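Long-range contacts in protein kinase (PDB 3PY9), which is the extracellular, PASTA-repeat region of the membrane serine/threonine kinase PrkC of Staphylococcus aureus and probably binds muropeptides of the cell wall: residues 28-32 and 60-66; 76-80 and 118-122; 144-150 and 186-192; 237-242 and 263-267. One frame throughout, in Å; residues are numbered along the deposited sequence.

Contact 1 of 4, residues 28-32 and 60-66; sequences NLKLG and RGDSVDV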
loop_
_atom_site.group_PDB
_atom_site.type_symbol
_atom_site.label_atom_id
_atom_site.label_comp_id
_atom_site.label_asym_id
_atom_site.label_seq_id
_atom_site.Cartn_x
_atom_site.Cartn_y
_atom_site.Cartn_z
ATOM N N ASN A 28 30.633 -52.035 32.103
ATOM C CA ASN A 28 30.197 -53.405 31.776
ATOM C C ASN A 28 28.727 -53.531 31.290
ATOM O O ASN A 28 27.976 -54.385 31.755
ATOM C CB ASN A 28 30.495 -54.352 32.951
ATOM C CG ASN A 28 31.930 -54.241 33.445
ATOM O OD1 ASN A 28 32.878 -54.540 32.718
ATOM N ND2 ASN A 28 32.088 -53.809 34.693
ATOM N N LEU A 29 28.346 -52.660 30.356
ATOM C CA LEU A 29 26.990 -52.554 29.807
ATOM C C LEU A 29 27.113 -52.345 28.316
ATOM O O LEU A 29 28.153 -51.868 27.846
ATOM C CB LEU A 29 26.249 -51.340 30.401
ATOM C CG LEU A 29 26.039 -51.203 31.915
ATOM C CD1 LEU A 29 25.407 -49.865 32.253
ATOM C CD2 LEU A 29 25.213 -52.351 32.473
ATOM N N LYS A 30 26.051 -52.674 27.573
ATOM C CA LYS A 30 26.047 -52.515 26.118
ATOM C C LYS A 30 25.172 -51.357 25.664
ATOM O O LYS A 30 24.120 -51.100 26.270
ATOM C CB LYS A 30 25.569 -53.804 25.438
ATOM C CG LYS A 30 26.642 -54.878 25.269
ATOM C CD LYS A 30 26.988 -55.600 26.582
ATOM C CE LYS A 30 28.155 -56.598 26.397
ATOM N NZ LYS A 30 27.690 -57.983 26.015
ATOM N N LEU A 31 25.599 -50.667 24.600
ATOM C CA LEU A 31 24.729 -49.711 23.941
ATOM C C LEU A 31 23.536 -50.470 23.360
ATOM O O LEU A 31 23.703 -51.419 22.610
ATOM C CB LEU A 31 25.468 -48.937 22.841
ATOM C CG LEU A 31 24.636 -47.939 22.029
ATOM C CD1 LEU A 31 24.109 -46.783 22.922
ATOM C CD2 LEU A 31 25.425 -47.393 20.837
ATOM N N GLY A 32 22.330 -50.065 23.732
ATOM C CA GLY A 32 21.139 -50.754 23.267
ATOM C C GLY A 32 20.653 -50.149 21.970
ATOM O O GLY A 32 21.452 -49.736 21.129
ATOM N N ARG A 60 25.201 -56.834 35.086
ATOM C CA ARG A 60 26.383 -56.894 34.218
ATOM C C ARG A 60 25.971 -57.369 32.835
ATOM O O ARG A 60 25.315 -58.397 32.688
ATOM C CB ARG A 60 27.456 -57.831 34.824
ATOM C CG ARG A 60 28.831 -57.869 34.097
ATOM C CD ARG A 60 29.956 -58.532 34.986
ATOM N NE ARG A 60 30.323 -57.738 36.189
ATOM C CZ ARG A 60 30.025 -58.065 37.455
ATOM N NH1 ARG A 60 29.354 -59.181 37.739
ATOM N NH2 ARG A 60 30.397 -57.280 38.456
ATOM N N GLY A 61 26.339 -56.604 31.822
ATOM C CA GLY A 61 26.020 -56.991 30.462
ATOM C C GLY A 61 24.663 -56.579 29.919
ATOM O O GLY A 61 24.421 -56.732 28.720
ATOM N N ASP A 62 23.767 -56.066 30.767
ATOM C CA ASP A 62 22.485 -55.563 30.263
ATOM C C ASP A 62 22.788 -54.460 29.249
ATOM O O ASP A 62 23.865 -53.865 29.298
ATOM C CB ASP A 62 21.640 -55.011 31.402
ATOM C CG ASP A 62 21.081 -56.085 32.308
ATOM O OD1 ASP A 62 21.138 -57.291 31.987
ATOM O OD2 ASP A 62 20.562 -55.706 33.371
ATOM N N SER A 63 21.865 -54.208 28.320
ATOM C CA SER A 63 21.989 -53.072 27.385
ATOM C C SER A 63 21.322 -51.830 27.938
ATOM O O SER A 63 20.541 -51.921 28.864
ATOM C CB SER A 63 21.340 -53.373 26.029
ATOM O OG SER A 63 21.742 -54.622 25.508
ATOM N N VAL A 64 21.597 -50.668 27.330
ATOM C CA VAL A 64 20.896 -49.449 27.692
ATOM C C VAL A 64 20.485 -48.740 26.420
ATOM O O VAL A 64 21.332 -48.258 25.662
ATOM C CB VAL A 64 21.738 -48.488 28.622
ATOM C CG1 VAL A 64 20.943 -47.202 28.913
ATOM C CG2 VAL A 64 22.116 -49.162 29.954
ATOM N N ASP A 65 19.178 -48.674 26.196
ATOM C CA ASP A 65 18.623 -47.965 25.040
ATOM C C ASP A 65 18.802 -46.469 25.182
ATOM O O ASP A 65 18.750 -45.946 26.285
ATOM C CB ASP A 65 17.134 -48.291 24.869
ATOM C CG ASP A 65 16.893 -49.750 24.570
ATOM O OD1 ASP A 65 17.861 -50.470 24.180
ATOM O OD2 ASP A 65 15.725 -50.169 24.709
ATOM N N VAL A 66 18.997 -45.779 24.061
ATOM C CA VAL A 66 19.179 -44.319 24.088
ATOM C C VAL A 66 18.282 -43.630 23.080
ATOM O O VAL A 66 18.039 -44.156 21.997
ATOM C CB VAL A 66 20.655 -43.912 23.840
ATOM C CG1 VAL A 66 21.585 -44.527 24.934
ATOM C CG2 VAL A 66 21.108 -44.333 22.444
#

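Contact 2 of 4, residues 76-80 and 118-122; sequences KMPNV and QSVTA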
loop_
_atom_site.group_PDB
_atom_site.type_symbol
_atom_site.label_atom_id
_atom_site.label_comp_id
_atom_site.label_asym_id
_atom_site.label_seq_id
_atom_site.Cartn_x
_atom_site.Cartn_y
_atom_site.Cartn_z
ATOM N N LYS A 76 6.954 -25.153 7.995
ATOM C CA LYS A 76 7.026 -24.043 7.043
ATOM C C LYS A 76 6.059 -22.934 7.471
ATOM O O LYS A 76 4.853 -23.164 7.617
ATOM C CB LYS A 76 6.692 -24.539 5.627
ATOM C CG LYS A 76 7.884 -24.599 4.638
ATOM C CD LYS A 76 9.244 -25.061 5.236
ATOM C CE LYS A 76 9.360 -26.588 5.498
ATOM N NZ LYS A 76 9.291 -26.943 6.972
ATOM N N MET A 77 6.597 -21.742 7.703
ATOM C CA MET A 77 5.756 -20.590 8.018
ATOM C C MET A 77 4.814 -20.304 6.842
ATOM O O MET A 77 5.272 -20.113 5.702
ATOM C CB MET A 77 6.603 -19.358 8.354
ATOM C CG MET A 77 5.785 -18.124 8.777
ATOM S SD MET A 77 5.133 -18.253 10.444
ATOM C CE MET A 77 3.943 -16.906 10.494
ATOM N N PRO A 78 3.495 -20.289 7.116
ATOM C CA PRO A 78 2.507 -19.950 6.105
ATOM C C PRO A 78 2.491 -18.440 5.806
ATOM O O PRO A 78 3.004 -17.641 6.604
ATOM C CB PRO A 78 1.193 -20.378 6.752
ATOM C CG PRO A 78 1.438 -20.229 8.220
ATOM C CD PRO A 78 2.872 -20.582 8.426
ATOM N N ASN A 79 1.923 -18.073 4.657
ATOM C CA ASN A 79 1.746 -16.669 4.274
ATOM C C ASN A 79 0.339 -16.272 4.691
ATOM O O ASN A 79 -0.655 -16.825 4.177
ATOM C CB ASN A 79 1.949 -16.488 2.760
ATOM C CG ASN A 79 1.992 -15.028 2.334
ATOM O OD1 ASN A 79 0.993 -14.480 1.891
ATOM N ND2 ASN A 79 3.151 -14.398 2.461
ATOM N N VAL A 80 0.261 -15.358 5.660
ATOM C CA VAL A 80 -1.018 -14.952 6.273
ATOM C C VAL A 80 -1.309 -13.459 6.058
ATOM O O VAL A 80 -2.370 -12.959 6.422
ATOM C CB VAL A 80 -1.109 -15.328 7.793
ATOM C CG1 VAL A 80 -0.842 -16.824 8.018
ATOM C CG2 VAL A 80 -0.135 -14.507 8.632
ATOM N N GLN A 118 4.020 -10.128 8.867
ATOM C CA GLN A 118 4.471 -11.291 9.628
ATOM C C GLN A 118 5.891 -11.100 10.117
ATOM O O GLN A 118 6.793 -10.730 9.343
ATOM C CB GLN A 118 4.568 -12.493 8.712
ATOM C CG GLN A 118 3.367 -13.304 8.595
ATOM C CD GLN A 118 3.427 -14.124 7.341
ATOM O OE1 GLN A 118 4.214 -15.077 7.226
ATOM N NE2 GLN A 118 2.610 -13.751 6.374
ATOM N N SER A 119 6.071 -11.399 11.394
ATOM C CA SER A 119 7.361 -11.555 12.058
ATOM C C SER A 119 8.299 -12.455 11.269
ATOM O O SER A 119 9.461 -12.133 11.083
ATOM C CB SER A 119 7.101 -12.256 13.400
ATOM O OG SER A 119 7.838 -11.685 14.439
ATOM N N VAL A 120 7.782 -13.606 10.847
ATOM C CA VAL A 120 8.594 -14.679 10.273
ATOM C C VAL A 120 8.201 -14.843 8.804
ATOM O O VAL A 120 7.031 -15.050 8.500
ATOM C CB VAL A 120 8.382 -16.012 11.071
ATOM C CG1 VAL A 120 9.122 -17.186 10.425
ATOM C CG2 VAL A 120 8.804 -15.841 12.541
ATOM N N THR A 121 9.158 -14.733 7.888
ATOM C CA THR A 121 8.789 -14.627 6.469
ATOM C C THR A 121 8.304 -15.948 5.901
ATOM O O THR A 121 8.773 -17.006 6.296
ATOM C CB THR A 121 9.879 -13.966 5.596
ATOM O OG1 THR A 121 11.009 -14.834 5.472
ATOM C CG2 THR A 121 10.318 -12.611 6.213
ATOM N N ALA A 122 7.344 -15.869 4.983
ATOM C CA ALA A 122 6.576 -17.022 4.520
ATOM C C ALA A 122 7.436 -18.189 4.032
ATOM O O ALA A 122 8.531 -17.979 3.519
ATOM C CB ALA A 122 5.591 -16.587 3.443
#

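Contact 3 of 4, residues 144-150 and 186-192; sequences VYVEDFE and QSPKGKS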
loop_
_atom_site.group_PDB
_atom_site.type_symbol
_atom_site.label_atom_id
_atom_site.label_comp_id
_atom_site.label_asym_id
_atom_site.label_seq_id
_atom_site.Cartn_x
_atom_site.Cartn_y
_atom_site.Cartn_z
ATOM N N VAL A 144 -7.617 11.250 9.677
ATOM C CA VAL A 144 -7.277 12.613 10.058
ATOM C C VAL A 144 -8.451 13.499 9.704
ATOM O O VAL A 144 -9.027 13.359 8.626
ATOM C CB VAL A 144 -6.029 13.102 9.314
ATOM C CG1 VAL A 144 -5.702 14.558 9.699
ATOM C CG2 VAL A 144 -4.847 12.182 9.644
ATOM N N TYR A 145 -8.789 14.410 10.607
ATOM C CA TYR A 145 -9.916 15.293 10.423
ATOM C C TYR A 145 -9.591 16.401 9.416
ATOM O O TYR A 145 -8.567 17.063 9.512
ATOM C CB TYR A 145 -10.346 15.876 11.765
ATOM C CG TYR A 145 -11.684 16.579 11.723
ATOM C CD1 TYR A 145 -12.854 15.897 12.021
ATOM C CD2 TYR A 145 -11.780 17.945 11.349
ATOM C CE1 TYR A 145 -14.092 16.551 11.966
ATOM C CE2 TYR A 145 -13.006 18.606 11.307
ATOM C CZ TYR A 145 -14.158 17.901 11.593
ATOM O OH TYR A 145 -15.381 18.535 11.561
ATOM N N VAL A 146 -10.473 16.574 8.438
ATOM C CA VAL A 146 -10.327 17.637 7.431
ATOM C C VAL A 146 -11.066 18.894 7.871
ATOM O O VAL A 146 -12.293 18.957 7.795
ATOM C CB VAL A 146 -10.906 17.204 6.087
ATOM C CG1 VAL A 146 -10.470 18.190 4.969
ATOM C CG2 VAL A 146 -10.486 15.769 5.774
ATOM N N GLU A 147 -10.313 19.887 8.335
ATOM C CA GLU A 147 -10.896 21.148 8.756
ATOM C C GLU A 147 -11.642 21.865 7.620
ATOM O O GLU A 147 -11.117 22.029 6.505
ATOM C CB GLU A 147 -9.857 22.074 9.380
ATOM C CG GLU A 147 -10.538 23.285 10.031
ATOM C CD GLU A 147 -9.584 24.260 10.671
ATOM O OE1 GLU A 147 -8.360 23.997 10.698
ATOM O OE2 GLU A 147 -10.075 25.278 11.181
ATOM N N ASP A 148 -12.875 22.273 7.924
ATOM C CA ASP A 148 -13.741 22.951 6.965
ATOM C C ASP A 148 -13.343 24.407 6.902
ATOM O O ASP A 148 -13.515 25.154 7.867
ATOM C CB ASP A 148 -15.193 22.810 7.407
ATOM C CG ASP A 148 -16.192 23.331 6.386
ATOM O OD1 ASP A 148 -15.815 24.063 5.431
ATOM O OD2 ASP A 148 -17.387 22.996 6.573
ATOM N N PHE A 149 -12.788 24.793 5.763
ATOM C CA PHE A 149 -12.304 26.146 5.541
ATOM C C PHE A 149 -13.179 26.928 4.538
ATOM O O PHE A 149 -12.733 27.944 3.982
ATOM C CB PHE A 149 -10.866 26.110 5.019
ATOM C CG PHE A 149 -9.803 25.915 6.098
ATOM C CD1 PHE A 149 -9.506 26.935 7.005
ATOM C CD2 PHE A 149 -9.067 24.728 6.160
ATOM C CE1 PHE A 149 -8.497 26.772 7.973
ATOM C CE2 PHE A 149 -8.069 24.549 7.119
ATOM C CZ PHE A 149 -7.784 25.568 8.034
ATOM N N GLU A 150 -14.406 26.468 4.292
ATOM C CA GLU A 150 -15.230 27.156 3.306
ATOM C C GLU A 150 -15.391 28.615 3.707
ATOM O O GLU A 150 -15.620 28.908 4.876
ATOM C CB GLU A 150 -16.557 26.439 3.049
ATOM C CG GLU A 150 -16.378 25.289 2.046
ATOM C CD GLU A 150 -17.677 24.669 1.544
ATOM O OE1 GLU A 150 -18.760 24.913 2.132
ATOM O OE2 GLU A 150 -17.603 23.907 0.559
ATOM N N GLN A 186 -15.058 23.312 -0.871
ATOM C CA GLN A 186 -14.059 22.343 -0.384
ATOM C C GLN A 186 -14.631 20.951 -0.288
ATOM O O GLN A 186 -15.728 20.750 0.229
ATOM C CB GLN A 186 -13.534 22.740 0.996
ATOM C CG GLN A 186 -12.373 21.873 1.538
ATOM C CD GLN A 186 -11.998 22.267 2.963
ATOM O OE1 GLN A 186 -12.125 23.444 3.342
ATOM N NE2 GLN A 186 -11.549 21.285 3.771
ATOM N N SER A 187 -13.850 19.988 -0.758
ATOM C CA SER A 187 -14.243 18.602 -0.749
ATOM C C SER A 187 -13.006 17.720 -0.595
ATOM O O SER A 187 -12.076 17.829 -1.389
ATOM C CB SER A 187 -14.949 18.282 -2.069
ATOM O OG SER A 187 -15.420 16.960 -2.060
ATOM N N PRO A 188 -12.993 16.851 0.436
ATOM C CA PRO A 188 -13.976 16.819 1.542
ATOM C C PRO A 188 -13.723 17.894 2.605
ATOM O O PRO A 188 -12.709 18.597 2.538
ATOM C CB PRO A 188 -13.781 15.422 2.127
ATOM C CG PRO A 188 -12.335 15.163 1.904
ATOM C CD PRO A 188 -12.027 15.747 0.549
ATOM N N LYS A 189 -14.638 18.014 3.571
ATOM C CA LYS A 189 -14.535 19.007 4.666
ATOM C C LYS A 189 -15.406 18.525 5.807
ATOM O O LYS A 189 -16.382 17.796 5.558
ATOM C CB LYS A 189 -15.047 20.401 4.203
ATOM C CG LYS A 189 -16.580 20.411 3.933
ATOM C CD LYS A 189 -17.055 21.628 3.143
ATOM C CE LYS A 189 -18.525 21.434 2.739
ATOM N NZ LYS A 189 -19.381 21.793 3.884
ATOM N N GLY A 190 -15.081 18.938 7.029
ATOM C CA GLY A 190 -15.926 18.670 8.206
ATOM C C GLY A 190 -16.070 17.211 8.605
ATOM O O GLY A 190 -17.099 16.789 9.171
ATOM N N LYS A 191 -15.008 16.450 8.352
ATOM C CA LYS A 191 -15.060 14.997 8.261
ATOM C C LYS A 191 -13.642 14.472 8.460
ATOM O O LYS A 191 -12.714 15.066 7.949
ATOM C CB LYS A 191 -15.457 14.668 6.809
ATOM C CG LYS A 191 -16.382 13.512 6.606
ATOM C CD LYS A 191 -16.333 13.014 5.152
ATOM C CE LYS A 191 -17.129 13.902 4.199
ATOM N NZ LYS A 191 -17.685 13.106 3.029
ATOM N N SER A 192 -13.465 13.356 9.171
ATOM C CA SER A 192 -12.193 12.657 9.105
ATOM C C SER A 192 -12.118 11.704 7.914
ATOM O O SER A 192 -13.078 11.038 7.595
ATOM C CB SER A 192 -11.846 11.945 10.422
ATOM O OG SER A 192 -12.855 11.040 10.830
HETATM O O HOH W 1 -19.062 24.748 4.763
#

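Contact 4 of 4, residues 237-242 and 263-267; sequences VYIKDK and IPLRI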
loop_
_atom_site.group_PDB
_atom_site.type_symbol
_atom_site.label_atom_id
_atom_site.label_comp_id
_atom_site.label_asym_id
_atom_site.label_seq_id
_atom_site.Cartn_x
_atom_site.Cartn_y
_atom_site.Cartn_z
ATOM N N VAL A 237 -12.536 22.369 -30.041
ATOM C CA VAL A 237 -11.685 23.538 -30.033
ATOM C C VAL A 237 -11.216 23.761 -28.591
ATOM O O VAL A 237 -12.028 23.865 -27.655
ATOM C CB VAL A 237 -12.446 24.777 -30.557
ATOM C CG1 VAL A 237 -11.496 25.950 -30.790
ATOM C CG2 VAL A 237 -13.207 24.443 -31.850
ATOM N N TYR A 238 -9.902 23.802 -28.414
ATOM C CA TYR A 238 -9.299 24.028 -27.098
ATOM C C TYR A 238 -8.579 25.354 -27.162
ATOM O O TYR A 238 -7.842 25.613 -28.110
ATOM C CB TYR A 238 -8.317 22.912 -26.716
ATOM C CG TYR A 238 -8.874 21.513 -26.826
ATOM C CD1 TYR A 238 -9.325 20.823 -25.700
ATOM C CD2 TYR A 238 -8.952 20.869 -28.068
ATOM C CE1 TYR A 238 -9.839 19.516 -25.813
ATOM C CE2 TYR A 238 -9.463 19.582 -28.192
ATOM C CZ TYR A 238 -9.904 18.905 -27.065
ATOM O OH TYR A 238 -10.400 17.617 -27.210
ATOM N N ILE A 239 -8.817 26.191 -26.158
ATOM C CA ILE A 239 -8.271 27.550 -26.111
ATOM C C ILE A 239 -7.393 27.728 -24.875
ATOM O O ILE A 239 -7.739 27.248 -23.800
ATOM C CB ILE A 239 -9.420 28.621 -26.154
ATOM C CG1 ILE A 239 -9.820 28.920 -27.588
ATOM C CG2 ILE A 239 -9.018 29.930 -25.535
ATOM C CD1 ILE A 239 -10.857 27.983 -28.136
ATOM N N LYS A 240 -6.248 28.386 -25.049
ATOM C CA LYS A 240 -5.453 28.912 -23.926
ATOM C C LYS A 240 -5.422 30.428 -24.054
ATOM O O LYS A 240 -4.838 30.937 -25.001
ATOM C CB LYS A 240 -4.023 28.369 -23.941
ATOM C CG LYS A 240 -3.912 26.877 -23.695
ATOM C CD LYS A 240 -2.456 26.411 -23.579
ATOM C CE LYS A 240 -2.397 24.896 -23.390
ATOM N NZ LYS A 240 -1.070 24.302 -23.732
ATOM N N ASP A 241 -6.075 31.141 -23.133
ATOM C CA ASP A 241 -6.098 32.621 -23.137
ATOM C C ASP A 241 -6.222 33.180 -21.712
ATOM O O ASP A 241 -5.833 32.504 -20.754
ATOM C CB ASP A 241 -7.217 33.160 -24.049
ATOM C CG ASP A 241 -8.618 32.805 -23.549
ATOM O OD1 ASP A 241 -8.746 31.850 -22.759
ATOM O OD2 ASP A 241 -9.588 33.485 -23.960
ATOM N N LYS A 242 -6.771 34.390 -21.563
ATOM C CA LYS A 242 -6.853 35.034 -20.232
ATOM C C LYS A 242 -7.475 34.140 -19.144
ATOM O O LYS A 242 -6.930 34.022 -18.047
ATOM C CB LYS A 242 -7.547 36.410 -20.298
ATOM C CG LYS A 242 -9.076 36.436 -20.059
ATOM C CD LYS A 242 -9.890 35.981 -21.287
ATOM C CE LYS A 242 -11.385 35.791 -20.990
ATOM N NZ LYS A 242 -12.065 37.055 -20.598
ATOM N N ILE A 263 -13.000 31.839 -33.474
ATOM C CA ILE A 263 -12.526 31.515 -32.136
ATOM C C ILE A 263 -12.174 32.783 -31.355
ATOM O O ILE A 263 -11.112 33.366 -31.568
ATOM C CB ILE A 263 -11.343 30.527 -32.169
ATOM C CG1 ILE A 263 -11.755 29.217 -32.848
ATOM C CG2 ILE A 263 -10.888 30.231 -30.768
ATOM C CD1 ILE A 263 -10.602 28.381 -33.311
ATOM N N PRO A 264 -13.089 33.235 -30.474
ATOM C CA PRO A 264 -12.801 34.415 -29.657
ATOM C C PRO A 264 -11.679 34.152 -28.641
ATOM O O PRO A 264 -11.734 33.162 -27.886
ATOM C CB PRO A 264 -14.134 34.684 -28.947
ATOM C CG PRO A 264 -14.826 33.363 -28.928
ATOM C CD PRO A 264 -14.439 32.696 -30.205
ATOM N N LEU A 265 -10.670 35.028 -28.648
ATOM C CA LEU A 265 -9.563 34.977 -27.681
ATOM C C LEU A 265 -9.394 36.309 -26.931
ATOM O O LEU A 265 -9.409 37.388 -27.544
ATOM C CB LEU A 265 -8.249 34.604 -28.379
ATOM C CG LEU A 265 -8.234 33.427 -29.359
ATOM C CD1 LEU A 265 -6.995 33.486 -30.208
ATOM C CD2 LEU A 265 -8.321 32.096 -28.631
ATOM N N ARG A 266 -9.237 36.227 -25.611
ATOM C CA ARG A 266 -8.948 37.414 -24.799
ATOM C C ARG A 266 -7.606 37.291 -24.062
ATOM O O ARG A 266 -7.393 36.380 -23.253
ATOM C CB ARG A 266 -10.113 37.754 -23.860
ATOM C CG ARG A 266 -11.399 38.133 -24.590
ATOM C CD ARG A 266 -12.262 39.125 -23.805
ATOM N NE ARG A 266 -13.031 40.004 -24.699
ATOM C CZ ARG A 266 -14.115 40.715 -24.359
ATOM N NH1 ARG A 266 -14.610 40.673 -23.122
ATOM N NH2 ARG A 266 -14.716 41.474 -25.276
ATOM N N ILE A 267 -6.701 38.215 -24.373
ATOM C CA ILE A 267 -5.295 38.110 -23.983
ATOM C C ILE A 267 -4.868 39.271 -23.070
ATOM O O ILE A 267 -5.176 40.432 -23.352
ATOM C CB ILE A 267 -4.380 38.084 -25.241
ATOM C CG1 ILE A 267 -5.006 37.238 -26.360
ATOM C CG2 ILE A 267 -3.007 37.545 -24.893
ATOM C CD1 ILE A 267 -4.941 37.866 -27.748
#

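Contact 1 of 4, residues 28-32 and 60-66
Four backbone hydrogen bonds join residues 28-32 to 60-66, and the first forms ahead of the paired strands, where Gly61 N gives its hydrogen to Asn28 O at 2.8 Å. Lys30 then uses both of its backbone polar atoms: its N donates to Asp62 O over 3.0 Å, and its O accepts from Val64 N at 2.8 Å. Gly32 N closes the set on Val64 O (2.8 Å). This is a short parallel pairing of edge strand 30-37 with central strand 63-69 in the mixed sheet of a PASTA domain, with the chain leaving helix 17-26 through a Schellman motif whose C-prime residue is Asn28, at positive phi. On one side of the pair the Lys30 chain, bent at chi2 (75°), lays CD 3.5 Å from Gly61 O, while Ser63 CB sits beside Gly32. Asp65 OD1 passes 3.4 Å from Gly32 CA, where there is no side chain to obstruct it, and is held by the backbone N of Lys33. On the inner side, Leu29 CD1 meets Val64 CG2 at 4.1 Å; farther along, Leu31 CD1 lies against both methyls of Val66, the two side chains nearly perpendicular. Phe24 of the helix packs on Leu31, Val64 and Val66.

Contact 2 of 4, residues 76-80 and 118-122
Met77 reaches across to the loop 118-122 with its whole side chain. With CG anti to the backbone N (chi1 -177°), that atom comes to lie 3.3 Å from Val120 O and 3.8 Å from Val120 CG1; the bend at chi2 (75°) then carries SD past Val120 CB and the methyl CE toward Gln118, where CE ends 4.1 Å from Gln118 CG. Met77 O also receives a weak CA-H...O contact from Ala122 CA at 3.6 Å. The Pro78 ring packs on Lys91 and Leu92 of helix 85-93. Asn79, at the exposed border, lies alongside Ala122, whose CB is 3.4 Å from Asn79 ND2 and 3.7 Å from Asn79 CB. Val80 finishes the segment: its CG2 rests 3.7 Å from Gln118 CG, and the end of the Gln118 side chain lies between Pro78 O and Val80 N. Leu135 of strand 133-138 backs both Val80 and Gln118. Two irregular loops are thus joined within a PASTA domain, the one that leads from strand 74-76 into helix 85-93 and the one that links strands 115-118 and 125-127.

Contact 3 of 4, residues 144-150 and 186-192
Tyr145 and Ser192 face each other as a non-hydrogen-bonded antiparallel pair, their CA atoms 3.7 Å apart, in the small two-stranded sheet that strands 143-146 and 191-194 form within a PASTA domain. Beyond them Val146 N donates to Lys191 O at 2.7 Å, and Gly190 N returns a bond to Val146 O; Gly190 has the positive phi that suits a turn. From there the chains no longer pair as strands, and side chains take over. Gln186 does much of the joining: fully extended, with CG anti to its backbone N (chi1 -174°), it carries its buried carboxamide to the 147-149 backbone. There NE2 gives one hydrogen to Glu147 O at 2.9 Å and another to Pro188 O within its own segment, while OE1 accepts from Phe149 N at 2.8 Å. Glu147 O lies in the plane of the Gln186 amide, while NE2 stands above the plane of that carbonyl. Three bonds thereby fix the rotation of the amide. The Gln186 backbone is held too, its N donating to the anti lone pair of Glu150 OE2 (3.0 Å).

Lys189 runs side by side with Asp148 and across Glu150. Its NZ makes a salt bridge to Asp148 OD2 and a long one to Glu150 OE1, both at 3.6 Å, and a water takes a hydrogen from NZ and donates to those two oxygens. Asp148 OD1 meanwhile accepts from Glu150 N, an Asx turn. The Tyr145 ring lies over the Lys191 backbone; Lys191 N stands 3.6 Å above the ring plane, offset toward the rim. Inward, Val146 packs on Leu161 of helix 154-162 and on Ile199 of strand 198-204, Gln186 reaches Ile199 and Phe201, and Phe149 leans on Ala157, Ala160 and Leu161 of helix 154-162.

Contact 4 of 4, residues 237-242 and 263-267
Lys242 N donates to Arg266 O over 2.7 Å, and Asp241 supplies the companion: Arg266 N gives an almost straight bond (173°) to Asp241 OD2 at 3.2 Å, on the anti lone pair of the carboxylate. One residue, Arg266, is therefore held by both its backbone N and its backbone O. The carboxylate gets there because Asp241 places CG between its own backbone N and carbonyl carbon (chi1 65°), which swings OD2 over to the facing chain. Beside these bonds the aliphatic parts of Lys242 and Arg266 run next to each other in the same direction, close enough that Lys242 NZ and the Arg266 guanidinium, with NZ 5.1 Å from NH1, probably repel one another mildly.

Strands 237-241 and 263-265 belong to different sheets and share no strand pairing; their axes come no nearer than 8.4 Å and run in the same direction, 17° from parallel. Such facing layers, with side chains filling the gap, fit a beta sandwich, as expected of a domain in the E-set clan. Between the layers, Val237 CG1 touches Ile263 CD1 at 3.6 Å. Ile239 slides past Ile263 in the opposite direction, its CD1 close against Ile263 CG2 at 3.5 Å, and its CG1 is 3.7 Å from Leu265 CD2. Tyr275 of strand 272-279 also packs on Ile263 between the layers, and Val289 of strand 282-290 on Leu265. In its own sheet strand 259-265 pairs antiparallel with strand 217-223, Ile263 with Glu219 and Leu265 with Thr217.

From the N terminus the four contacts follow one another in series, none nesting in or crossing another, and each lies in its own domain. Contact 1 closes a loop of 27 residues in the first PASTA domain, joining the strand after helix 17-26 to strand 63-69. Contact 2 joins the loop after strand 74-76 to that between strands 115-118 and 125-127, closing 37 residues that include helix 85-93. Contact 3 closes a 35-residue loop containing helix 154-162, and contact 4 a helix-free one of 20 between strands 233-241 and 259-265. The centres of contacts 1 and 4 are about 105 Å apart, and nearest atoms of successive contacts about 22 to 24 Å, in keeping with an elongated string of separately built domains.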